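Local coordinates for protein tyrosyl-DNA phosphodiesterase 2 (Danio rerio, PDB 4F1H) that belongs to the endonuclease/exonuclease/phosphatase family of DNase I-like proteins and binds a magnesium ion, at residues B[2-7]-B[34-39]; B[55-60]-B[73-78]. All blocks are in the same frame, centred on the assembly; numbering follows the deposited sequence.

In the fold
Interactions 1 and 2 illustrate how one beta sheet is built from successive chain units. They come in series: the beta-alpha-beta unit of interaction 1 pairs strands 4-10 and 37-43, and only after it does the hairpin of interaction 2 pair 58-62 with 69-75. Their centres lie about 10 Å apart, on the same side of the chain's centre, in a six-stranded mixed sheet where 37-43 and 69-75 are neighbours. Interaction 1 is nearer the middle of the sheet and buried; interaction 2 reaches strand 58-62, at one edge of the sheet within this chain. The two contacts touch directly, tying the connection that enters strand 37-43 to the hairpin beside it.

Interaction 1. Residues B[2-7]-B[34-39]; sequences SKLSII and TPDVVF
OD2 of Asp-36 accepts a hydrogen bond from the backbone N of Ser-5, 2.9 Å long, which arrives from the anti side and 32° out of the carboxylate plane. A water adds a weak bond to the same oxygen, while OD1 carries a salt bridge to NE of Arg-78, so each carboxylate oxygen has a partner of its own. The ionised form of Asp-36 is probably stabilised by this arginine. Ser-5 answers in kind: its OG accepts from Asp-36 N at 3.3 Å and is 2.7 Å from O of the same water. A chi1 of 61°, setting OG between the backbone N and the carbonyl carbon, brings the hydroxyl alongside CA of Pro-35. Side chain and backbone thus bond reciprocally just where the strands begin to pair.

Beyond this point the pairing becomes a regular parallel ladder, the two strands of a beta-alpha-beta crossover through helix 19-33. Val-37 straddles Ile-6, giving its N to Ser-5 O and taking Ile-7 N on its own O at 3.0 Å; Ile-7 in turn straddles Val-38, its O accepting from Phe-39 N at 2.9 Å. In the DNase I-like sandwich, one face of this sheet packs on the second sheet. Ile-6 and Val-37 run alongside each other there, CB of Ile-6 comes up to the rim of the Phe-39 ring within its plane, and CG1 of Val-37 stands 3.5 Å above one face, nearer the ring's margin than its middle. Leu-4, Ile-6 and Phe-39 all reach Ile-148 of strand 145-150. On the other face Ile-7 crosses Pro-35 at a slant, with CD1 3.8 Å from CG of the proline, and its CG2 meets Val-38 CG1.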
ATOM      1  N   SER B   2     -22.281  27.056  -1.138  1.00 62.64           N
ATOM      2  CA  SER B   2     -20.825  27.206  -1.118  1.00 59.00           C
ATOM      3  C   SER B   2     -20.080  25.881  -1.280  1.00 52.47           C
ATOM      4  O   SER B   2     -18.870  25.895  -1.525  1.00 50.18           O
ATOM      5  CB  SER B   2     -20.364  27.880   0.182  1.00 59.18           C
ATOM      6  OG  SER B   2     -20.585  27.039   1.305  1.00 59.61           O
ATOM      7  N   LYS B   3     -20.794  24.754  -1.131  1.00 43.29           N
ATOM      8  CA  LYS B   3     -20.174  23.424  -1.187  1.00 34.06           C
ATOM      9  C   LYS B   3     -19.902  22.939  -2.601  1.00 24.09           C
ATOM     10  O   LYS B   3     -20.807  22.861  -3.424  1.00 29.83           O
ATOM     11  CB  LYS B   3     -20.973  22.380  -0.412  1.00 35.54           C
ATOM     12  CG  LYS B   3     -20.856  22.543   1.118  1.00 35.16           C
ATOM     13  CD  LYS B   3     -21.566  21.389   1.803  1.00 37.41           C
ATOM     14  CE  LYS B   3     -21.950  21.744   3.227  1.00 48.94           C
ATOM     15  NZ  LYS B   3     -23.081  20.873   3.683  1.00 52.59           N
ATOM     16  N   LEU B   4     -18.645  22.572  -2.835  1.00 21.59           N
ATOM     17  CA  LEU B   4     -18.239  21.985  -4.116  1.00 20.54           C
ATOM     18  C   LEU B   4     -18.742  20.552  -4.170  1.00 17.81           C
ATOM     19  O   LEU B   4     -18.644  19.825  -3.163  1.00 20.06           O
ATOM     20  CB  LEU B   4     -16.721  21.966  -4.194  1.00 23.11           C
ATOM     21  CG  LEU B   4     -16.152  21.382  -5.488  1.00 24.94           C
ATOM     22  CD1 LEU B   4     -16.423  22.346  -6.601  1.00 21.55           C
ATOM     23  CD2 LEU B   4     -14.662  21.102  -5.371  1.00 32.13           C
ATOM     24  N   SER B   5     -19.286  20.137  -5.313  1.00 18.42           N
ATOM     25  CA  SER B   5     -19.738  18.733  -5.441  1.00 18.32           C
ATOM     26  C   SER B   5     -19.150  18.108  -6.680  1.00 18.91           C
ATOM     27  O   SER B   5     -18.954  18.781  -7.697  1.00 17.37           O
ATOM     28  CB  SER B   5     -21.263  18.635  -5.519  1.00 18.37           C
ATOM     29  OG  SER B   5     -21.749  19.325  -6.643  1.00 22.35           O
ATOM     30  N   ILE B   6     -18.896  16.800  -6.626  1.00 14.44           N
ATOM     31  CA  ILE B   6     -18.324  16.109  -7.785  1.00 15.03           C
ATOM     32  C   ILE B   6     -18.994  14.764  -7.963  1.00 17.38           C
ATOM     33  O   ILE B   6     -19.580  14.237  -7.018  1.00 15.92           O
ATOM     34  CB  ILE B   6     -16.792  15.870  -7.629  1.00 16.51           C
ATOM     35  CG1 ILE B   6     -16.514  14.799  -6.562  1.00 18.24           C
ATOM     36  CG2 ILE B   6     -16.057  17.173  -7.324  1.00 16.89           C
ATOM     37  CD1 ILE B   6     -15.055  14.360  -6.502  1.00 28.43           C
ATOM     38  N   ILE B   7     -18.930  14.217  -9.181  1.00 14.80           N
ATOM     39  CA  ILE B   7     -19.282  12.822  -9.409  1.00 12.29           C
ATOM     40  C   ILE B   7     -18.081  12.227 -10.118  1.00 15.36           C
ATOM     41  O   ILE B   7     -17.498  12.906 -10.943  1.00 14.69           O
ATOM     42  CB  ILE B   7     -20.538  12.670 -10.273  1.00 14.83           C
ATOM     43  CG1 ILE B   7     -21.777  12.934  -9.385  1.00 13.44           C
ATOM     44  CG2 ILE B   7     -20.611  11.259 -10.964  1.00 15.96           C
ATOM     45  CD1 ILE B   7     -23.108  12.791 -10.112  1.00 14.79           C
ATOM     46  N   THR B  34     -26.575  17.525 -10.213  1.00 17.78           N
ATOM     47  CA  THR B  34     -25.976  18.768 -10.717  1.00 17.60           C
ATOM     48  C   THR B  34     -24.590  19.053 -10.140  1.00 18.90           C
ATOM     49  O   THR B  34     -24.342  20.115  -9.547  1.00 19.05           O
ATOM     50  CB  THR B  34     -26.934  19.995 -10.535  1.00 21.77           C
ATOM     51  OG1 THR B  34     -27.204  20.188  -9.132  1.00 22.56           O
ATOM     52  CG2 THR B  34     -28.205  19.777 -11.312  1.00 24.00           C
ATOM     53  N   PRO B  35     -23.650  18.101 -10.327  1.00 14.39           N
ATOM     54  CA  PRO B  35     -22.323  18.244  -9.731  1.00 15.77           C
ATOM     55  C   PRO B  35     -21.582  19.397 -10.391  1.00 15.90           C
ATOM     56  O   PRO B  35     -21.768  19.607 -11.594  1.00 16.90           O
ATOM     57  CB  PRO B  35     -21.627  16.910 -10.082  1.00 18.52           C
ATOM     58  CG  PRO B  35     -22.436  16.327 -11.264  1.00 18.74           C
ATOM     59  CD  PRO B  35     -23.838  16.835 -11.061  1.00 15.42           C
ATOM     60  N   ASP B  36     -20.756  20.107  -9.641  1.00 18.14           N
ATOM     61  CA  ASP B  36     -19.844  21.107 -10.229  1.00 16.99           C
ATOM     62  C   ASP B  36     -18.797  20.512 -11.182  1.00 18.12           C
ATOM     63  O   ASP B  36     -18.444  21.146 -12.168  1.00 17.00           O
ATOM     64  CB  ASP B  36     -19.152  21.874  -9.113  1.00 18.17           C
ATOM     65  CG  ASP B  36     -20.165  22.540  -8.199  1.00 25.22           C
ATOM     66  OD1 ASP B  36     -21.135  23.132  -8.744  1.00 24.43           O
ATOM     67  OD2 ASP B  36     -20.028  22.427  -6.954  1.00 22.59           O
ATOM     68  N   VAL B  37     -18.351  19.295 -10.894  1.00 14.73           N
ATOM     69  CA  VAL B  37     -17.319  18.635 -11.697  1.00 13.56           C
ATOM     70  C   VAL B  37     -17.713  17.184 -11.874  1.00 16.11           C
ATOM     71  O   VAL B  37     -18.151  16.526 -10.911  1.00 15.10           O
ATOM     72  CB  VAL B  37     -15.936  18.678 -11.022  1.00 15.97           C
ATOM     73  CG1 VAL B  37     -14.834  18.153 -11.975  1.00 16.94           C
ATOM     74  CG2 VAL B  37     -15.566  20.127 -10.579  1.00 17.57           C
ATOM     75  N   VAL B  38     -17.543  16.668 -13.085  1.00 16.52           N
ATOM     76  CA  VAL B  38     -17.728  15.234 -13.309  1.00 14.08           C
ATOM     77  C   VAL B  38     -16.417  14.696 -13.851  1.00 14.12           C
ATOM     78  O   VAL B  38     -15.843  15.266 -14.776  1.00 16.21           O
ATOM     79  CB  VAL B  38     -18.823  14.931 -14.330  1.00 14.92           C
ATOM     80  CG1 VAL B  38     -19.177  13.441 -14.306  1.00 14.92           C
ATOM     81  CG2 VAL B  38     -20.082  15.775 -14.051  1.00 16.67           C
ATOM     82  N   PHE B  39     -15.948  13.597 -13.259  1.00 12.70           N
ATOM     83  CA  PHE B  39     -14.734  12.927 -13.713  1.00 12.80           C
ATOM     84  C   PHE B  39     -15.203  11.574 -14.257  1.00 17.84           C
ATOM     85  O   PHE B  39     -15.811  10.775 -13.510  1.00 15.01           O
ATOM     86  CB  PHE B  39     -13.797  12.641 -12.507  1.00 13.08           C
ATOM     87  CG  PHE B  39     -13.380  13.845 -11.719  1.00 13.64           C
ATOM     88  CD1 PHE B  39     -14.148  14.324 -10.667  1.00 14.98           C
ATOM     89  CD2 PHE B  39     -12.165  14.469 -11.980  1.00 19.83           C
ATOM     90  CE1 PHE B  39     -13.733  15.427  -9.891  1.00 16.01           C
ATOM     91  CE2 PHE B  39     -11.731  15.573 -11.190  1.00 17.63           C
ATOM     92  CZ  PHE B  39     -12.489  16.026 -10.133  1.00 17.43           C
TER
HETATM   93  O   HOH W   1     -23.183  21.487  -6.098  1.00 42.66           O

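Interaction 2. Residues B[55-60]-B[73-78]; sequences AVSYLF and MLRKSR
Met-73 threads between two aromatic side chains of the neighbouring strand, a double Met-aromatic contact. Its CG lies over one face of the Phe-60 ring, a CH-pi contact 3.9 Å from the centroid, and its SD approaches both rings obliquely. A bend at chi3 (59°) folds the methyl back, so that CE touches Phe-60 CZ at 3.4 Å, Tyr-58 CG at 3.6 Å, and Ala-55 CB. Tyr-58 lies nearly perpendicular to the Met-73 side chain and ends against Arg-75, whose extended chain runs to the hydroxyl: NH1 donates to OH at 3.1 Å, with the oxygen in the guanidinium plane. The phenol ring and guanidinium stand 80° apart, and CB of Ser-57 lies over the margin of one guanidinium face. The same hydroxyl has its closer polar partner in O of Pro-35, just before strand 37-43.

These side chains are positioned by an antiparallel ladder. Leu-59 and Leu-74 form its hydrogen-bonded pair, N to O in both directions, at 2.8 Å from Leu-74 N to Leu-59 O. Where the strands part, Lys-76 N donates to Ser-57 O at 3.0 Å, and a water links that carbonyl to Ser-77 N.

Phe-60 rests against helix 45-54, through Val-48, Leu-51 and Lys-52; Tyr-58 and Met-73 pack on Val-38 of strand 37-43; and Leu-74, on the other face, meets Val-37 of that strand and, in the second sheet, Val-103 of strand 97-105.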
ATOM      1  N   ALA B  55     -26.054  17.166 -21.975  1.00 24.31           N
ATOM      2  CA  ALA B  55     -25.544  17.888 -20.809  1.00 23.95           C
ATOM      3  C   ALA B  55     -24.991  19.244 -21.184  1.00 26.86           C
ATOM      4  O   ALA B  55     -23.787  19.536 -21.006  1.00 26.72           O
ATOM      5  CB  ALA B  55     -24.479  17.025 -20.056  1.00 23.40           C
ATOM      6  N   VAL B  56     -25.877  20.108 -21.680  1.00 26.40           N
ATOM      7  CA  VAL B  56     -25.425  21.388 -22.216  1.00 29.10           C
ATOM      8  C   VAL B  56     -24.951  22.390 -21.152  1.00 24.95           C
ATOM      9  O   VAL B  56     -24.363  23.423 -21.486  1.00 32.07           O
ATOM     10  CB  VAL B  56     -26.493  22.025 -23.155  1.00 38.57           C
ATOM     11  CG1 VAL B  56     -26.698  21.143 -24.386  1.00 42.98           C
ATOM     12  CG2 VAL B  56     -27.784  22.206 -22.428  1.00 37.50           C
ATOM     13  N   SER B  57     -25.159  22.073 -19.872  1.00 21.79           N
ATOM     14  CA  SER B  57     -24.669  22.912 -18.792  1.00 21.93           C
ATOM     15  C   SER B  57     -23.162  22.733 -18.529  1.00 20.36           C
ATOM     16  O   SER B  57     -22.610  23.452 -17.691  1.00 19.32           O
ATOM     17  CB  SER B  57     -25.398  22.568 -17.502  1.00 26.48           C
ATOM     18  OG  SER B  57     -26.755  22.941 -17.609  1.00 36.78           O
ATOM     19  N   TYR B  58     -22.534  21.794 -19.247  1.00 19.37           N
ATOM     20  CA  TYR B  58     -21.142  21.420 -18.962  1.00 14.57           C
ATOM     21  C   TYR B  58     -20.189  21.710 -20.109  1.00 16.21           C
ATOM     22  O   TYR B  58     -20.554  21.540 -21.290  1.00 18.98           O
ATOM     23  CB  TYR B  58     -21.047  19.925 -18.586  1.00 15.39           C
ATOM     24  CG  TYR B  58     -21.684  19.649 -17.248  1.00 16.93           C
ATOM     25  CD1 TYR B  58     -23.036  19.342 -17.164  1.00 19.64           C
ATOM     26  CD2 TYR B  58     -20.936  19.700 -16.068  1.00 17.99           C
ATOM     27  CE1 TYR B  58     -23.650  19.122 -15.896  1.00 19.62           C
ATOM     28  CE2 TYR B  58     -21.535  19.444 -14.806  1.00 16.86           C
ATOM     29  CZ  TYR B  58     -22.882  19.184 -14.746  1.00 16.37           C
ATOM     30  OH  TYR B  58     -23.440  18.957 -13.479  1.00 19.96           O
ATOM     31  N   LEU B  59     -18.977  22.116 -19.732  1.00 15.68           N
ATOM     32  CA  LEU B  59     -17.821  22.227 -20.619  1.00 16.16           C
ATOM     33  C   LEU B  59     -17.055  20.903 -20.507  1.00 17.48           C
ATOM     34  O   LEU B  59     -16.741  20.476 -19.381  1.00 18.96           O
ATOM     35  CB  LEU B  59     -16.961  23.394 -20.135  1.00 16.31           C
ATOM     36  CG  LEU B  59     -15.571  23.549 -20.757  1.00 15.75           C
ATOM     37  CD1 LEU B  59     -15.699  23.752 -22.266  1.00 21.43           C
ATOM     38  CD2 LEU B  59     -14.852  24.756 -20.080  1.00 19.09           C
ATOM     39  N   PHE B  60     -16.718  20.290 -21.653  1.00 16.00           N
ATOM     40  CA  PHE B  60     -16.133  18.933 -21.679  1.00 14.93           C
ATOM     41  C   PHE B  60     -14.645  18.982 -22.061  1.00 18.52           C
ATOM     42  O   PHE B  60     -14.275  19.682 -23.020  1.00 20.44           O
ATOM     43  CB  PHE B  60     -16.814  18.116 -22.769  1.00 18.25           C
ATOM     44  CG  PHE B  60     -18.147  17.547 -22.382  1.00 21.20           C
ATOM     45  CD1 PHE B  60     -19.260  18.364 -22.269  1.00 26.12           C
ATOM     46  CD2 PHE B  60     -18.289  16.179 -22.188  1.00 21.27           C
ATOM     47  CE1 PHE B  60     -20.503  17.843 -21.919  1.00 24.06           C
ATOM     48  CE2 PHE B  60     -19.543  15.641 -21.858  1.00 22.48           C
ATOM     49  CZ  PHE B  60     -20.647  16.486 -21.717  1.00 23.04           C
ATOM     50  N   MET B  73     -15.941  17.069 -16.912  1.00 14.53           N
ATOM     51  CA  MET B  73     -17.024  17.999 -17.279  1.00 15.24           C
ATOM     52  C   MET B  73     -17.068  19.044 -16.186  1.00 18.75           C
ATOM     53  O   MET B  73     -17.033  18.712 -14.975  1.00 17.17           O
ATOM     54  CB  MET B  73     -18.368  17.253 -17.330  1.00 16.36           C
ATOM     55  CG  MET B  73     -18.374  16.166 -18.385  1.00 17.64           C
ATOM     56  SD  MET B  73     -19.844  15.088 -18.209  1.00 20.07           S
ATOM     57  CE  MET B  73     -21.202  16.285 -18.379  1.00 20.76           C
ATOM     58  N   LEU B  74     -17.144  20.314 -16.589  1.00 14.85           N
ATOM     59  CA  LEU B  74     -17.187  21.447 -15.647  1.00 14.98           C
ATOM     60  C   LEU B  74     -18.526  22.185 -15.750  1.00 13.60           C
ATOM     61  O   LEU B  74     -18.963  22.537 -16.848  1.00 15.79           O
ATOM     62  CB  LEU B  74     -16.061  22.455 -15.982  1.00 14.72           C
ATOM     63  CG  LEU B  74     -14.658  21.860 -16.016  1.00 16.89           C
ATOM     64  CD1 LEU B  74     -13.588  22.902 -16.471  1.00 18.93           C
ATOM     65  CD2 LEU B  74     -14.331  21.257 -14.665  1.00 17.18           C
ATOM     66  N   ARG B  75     -19.215  22.406 -14.631  1.00 15.33           N
ATOM     67  CA  ARG B  75     -20.492  23.113 -14.706  1.00 16.80           C
ATOM     68  C   ARG B  75     -20.227  24.600 -14.962  1.00 17.10           C
ATOM     69  O   ARG B  75     -19.702  25.289 -14.082  1.00 19.76           O
ATOM     70  CB  ARG B  75     -21.267  22.959 -13.398  1.00 18.69           C
ATOM     71  CG  ARG B  75     -22.759  23.411 -13.544  1.00 23.80           C
ATOM     72  CD  ARG B  75     -23.707  22.670 -12.575  1.00 36.13           C
ATOM     73  NE  ARG B  75     -25.106  23.025 -12.868  1.00 39.63           N
ATOM     74  CZ  ARG B  75     -26.004  22.229 -13.461  1.00 40.52           C
ATOM     75  NH1 ARG B  75     -25.705  20.980 -13.800  1.00 28.49           N
ATOM     76  NH2 ARG B  75     -27.236  22.677 -13.692  1.00 37.38           N
ATOM     77  N   LYS B  76     -20.625  25.096 -16.132  1.00 18.74           N
ATOM     78  CA  LYS B  76     -20.224  26.436 -16.565  1.00 21.92           C
ATOM     79  C   LYS B  76     -20.699  27.542 -15.634  1.00 22.91           C
ATOM     80  O   LYS B  76     -20.015  28.559 -15.470  1.00 25.44           O
ATOM     81  CB  LYS B  76     -20.714  26.682 -17.992  1.00 19.54           C
ATOM     82  CG  LYS B  76     -20.030  25.789 -19.019  1.00 20.53           C
ATOM     83  CD  LYS B  76     -20.498  26.084 -20.455  1.00 29.89           C
ATOM     84  CE  LYS B  76     -21.735  25.320 -20.845  1.00 32.36           C
ATOM     85  NZ  LYS B  76     -22.178  25.689 -22.243  1.00 35.29           N
ATOM     86  N   SER B  77     -21.850  27.341 -15.001  1.00 23.00           N
ATOM     87  CA  SER B  77     -22.392  28.385 -14.133  1.00 27.34           C
ATOM     88  C   SER B  77     -21.664  28.489 -12.796  1.00 28.28           C
ATOM     89  O   SER B  77     -21.808  29.486 -12.070  1.00 28.82           O
ATOM     90  CB  SER B  77     -23.877  28.150 -13.897  1.00 26.42           C
ATOM     91  OG  SER B  77     -24.096  26.916 -13.218  1.00 28.84           O
ATOM     92  N   ARG B  78     -20.873  27.469 -12.466  1.00 20.55           N
ATOM     93  CA  ARG B  78     -20.214  27.381 -11.151  1.00 18.19           C
ATOM     94  C   ARG B  78     -18.693  27.461 -11.155  1.00 19.62           C
ATOM     95  O   ARG B  78     -18.085  27.806 -10.131  1.00 21.63           O
ATOM     96  CB  ARG B  78     -20.650  26.086 -10.445  1.00 19.64           C
ATOM     97  CG  ARG B  78     -22.147  26.118 -10.120  1.00 23.77           C
ATOM     98  CD  ARG B  78     -22.361  26.596  -8.706  1.00 28.16           C
ATOM     99  NE  ARG B  78     -21.932  25.559  -7.755  1.00 22.66           N
ATOM    100  CZ  ARG B  78     -21.886  25.723  -6.432  1.00 29.26           C
ATOM    101  NH1 ARG B  78     -22.260  26.884  -5.875  1.00 31.08           N
ATOM    102  NH2 ARG B  78     -21.473  24.721  -5.660  1.00 29.38           N
TER
HETATM  103  O   HOH W   2     -23.678  25.641 -16.445  1.00 24.45           O